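Local coordinates for necrotic enteritis toxin B (Clostridium perfringens, PDB 4I0N), which is a secreted pore-forming toxin of the alpha-hemolysin fold that probably assembles into a membrane-spanning beta-barrel pore in target cells, at residues P65-I70 against K78-E83. Numbering follows the deposited sequence.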
# COMPACT_ATOMS: atom_id res chain seq x y z
N PRO A 65 5.81 -8.34 -1.69
CA PRO A 65 5.85 -9.71 -1.14
C PRO A 65 5.96 -9.69 0.39
O PRO A 65 6.52 -8.76 0.96
CB PRO A 65 7.13 -10.33 -1.72
CG PRO A 65 7.69 -9.33 -2.66
CD PRO A 65 6.99 -8.02 -2.52
N SER A 66 5.38 -10.70 1.04
CA SER A 66 5.41 -10.73 2.51
C SER A 66 6.81 -11.07 3.01
O SER A 66 7.22 -10.64 4.09
CB SER A 66 4.40 -11.74 3.07
OG SER A 66 4.71 -13.07 2.67
N ASP A 67 7.51 -11.88 2.23
CA ASP A 67 8.80 -12.46 2.63
C ASP A 67 8.73 -13.18 3.97
O ASP A 67 9.69 -13.19 4.75
CB ASP A 67 9.90 -11.40 2.65
CG ASP A 67 11.28 -11.99 2.69
OD1 ASP A 67 11.54 -12.95 1.94
OD2 ASP A 67 12.10 -11.52 3.49
N LYS A 68 7.59 -13.81 4.25
CA LYS A 68 7.48 -14.61 5.48
C LYS A 68 8.47 -15.75 5.42
O LYS A 68 8.59 -16.42 4.40
CB LYS A 68 6.08 -15.21 5.63
CG LYS A 68 5.85 -15.84 6.99
CD LYS A 68 4.85 -17.00 6.93
CE LYS A 68 5.52 -18.29 6.59
NZ LYS A 68 4.57 -19.42 6.63
N GLN A 69 9.18 -15.98 6.52
CA GLN A 69 10.25 -17.00 6.54
C GLN A 69 10.21 -17.68 7.88
O GLN A 69 9.96 -17.02 8.88
CB GLN A 69 11.63 -16.33 6.38
CG GLN A 69 11.83 -15.68 5.05
CD GLN A 69 13.20 -15.10 4.83
OE1 GLN A 69 14.07 -15.17 5.69
NE2 GLN A 69 13.40 -14.52 3.65
N ILE A 70 10.51 -18.97 7.91
CA ILE A 70 10.56 -19.72 9.16
C ILE A 70 11.91 -20.40 9.28
O ILE A 70 12.43 -20.94 8.29
CB ILE A 70 9.41 -20.75 9.23
CG1 ILE A 70 8.08 -20.04 9.52
CG2 ILE A 70 9.71 -21.88 10.27
CD1 ILE A 70 6.86 -20.90 9.24
N LYS A 78 11.91 -19.36 14.76
CA LYS A 78 11.72 -17.96 14.42
C LYS A 78 10.94 -17.81 13.13
O LYS A 78 11.29 -18.39 12.09
CB LYS A 78 13.05 -17.20 14.30
CG LYS A 78 12.85 -15.71 13.93
CD LYS A 78 14.13 -14.92 13.99
CE LYS A 78 14.91 -15.07 12.71
NZ LYS A 78 16.02 -14.11 12.72
N MET A 79 9.88 -17.01 13.22
CA MET A 79 9.08 -16.65 12.07
C MET A 79 9.19 -15.16 11.84
O MET A 79 8.75 -14.36 12.68
CB MET A 79 7.62 -17.04 12.31
CG MET A 79 6.64 -16.54 11.22
SD MET A 79 4.97 -17.10 11.62
CE MET A 79 3.96 -15.93 10.71
N LYS A 80 9.81 -14.77 10.72
CA LYS A 80 9.82 -13.38 10.31
C LYS A 80 8.56 -13.09 9.49
O LYS A 80 8.24 -13.84 8.56
CB LYS A 80 11.08 -13.07 9.48
CG LYS A 80 11.19 -11.58 9.14
CD LYS A 80 12.42 -11.26 8.34
CE LYS A 80 12.34 -11.77 6.88
NZ LYS A 80 11.36 -10.99 6.06
N TRP A 81 7.87 -11.99 9.80
CA TRP A 81 6.56 -11.73 9.20
C TRP A 81 6.37 -10.21 9.07
O TRP A 81 7.03 -9.46 9.78
CB TRP A 81 5.45 -12.40 10.03
CG TRP A 81 5.32 -11.85 11.42
CD1 TRP A 81 6.13 -12.11 12.50
CD2 TRP A 81 4.35 -10.90 11.86
NE1 TRP A 81 5.69 -11.40 13.60
CE2 TRP A 81 4.61 -10.63 13.23
CE3 TRP A 81 3.28 -10.25 11.23
CZ2 TRP A 81 3.84 -9.74 13.98
CZ3 TRP A 81 2.50 -9.37 11.97
CH2 TRP A 81 2.78 -9.13 13.35
N PRO A 82 5.52 -9.77 8.12
CA PRO A 82 5.36 -8.33 7.89
C PRO A 82 4.30 -7.73 8.81
O PRO A 82 3.12 -8.10 8.76
CB PRO A 82 4.92 -8.27 6.43
CG PRO A 82 4.13 -9.51 6.23
CD PRO A 82 4.87 -10.57 7.06
N GLU A 83 4.74 -6.81 9.67
CA GLU A 83 3.83 -6.22 10.63
C GLU A 83 3.19 -4.96 10.07
O GLU A 83 2.04 -4.66 10.40
CB GLU A 83 4.53 -5.97 11.98
CG GLU A 83 3.59 -5.49 13.11
CD GLU A 83 3.33 -3.99 13.10
OE1 GLU A 83 4.09 -3.25 12.43
OE2 GLU A 83 2.35 -3.56 13.76
O HOH W 1 8.54 -10.70 6.60
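Gln69 and Lys80 form an antiparallel hydrogen-bonded pair, Gln69 N giving to Lys80 O at 3.1 Å and Lys80 N to Gln69 O at 2.9 Å, and Ile70 with Met79 is the non-hydrogen-bonded pair that follows in the hairpin of strands 69-72 and 76-92. Ahead of Gln69 the strand pairing has not yet begun and the chain turns; Asp67 takes a left-handed backbone conformation, which Asp, after Gly and Asn, adopts more readily than most residues, and here the bonds across the contact come from a lysine side chain instead. Lys80 starts out extended, then bends at chi3 and chi4 (72° and 71°), curling its ammonium back to the turn. There NZ meets Asp67 OD2 at 2.7 Å in a salt bridge, from above the carboxylate plane, and gives a second bond to Asp67 O at 3.1 Å. Gln69 runs alongside Lys80 on the same face, and its NE2 reaches the other carboxylate oxygen, Asp67 OD1, at 3.0 Å; the carboxylate is thus held through both oxygens. A water links Lys80 NZ to Ser66 O, and Asp247 gives the ammonium another acidic partner. On the other face the extended, flexible side chain of Met79 crosses those of Ile70 and Lys68 obliquely: Met79 CB lies 4.1 Å from Ile70 CG1, while the terminal CE packs against the methylenes of Lys68, whose own amine goes on to Asp209. Pro82, with no N-H to give, stands where backbone bonding between the segments has ended, and Pro82 CG rests 3.9 Å from Ser66 CB; Ser66 OG bonds mainly to Ile216 O. Several acceptors around one ammonium would probably stabilise its positive charge, and through them Lys80 ties the entry to strand 69-72 to its hairpin partner.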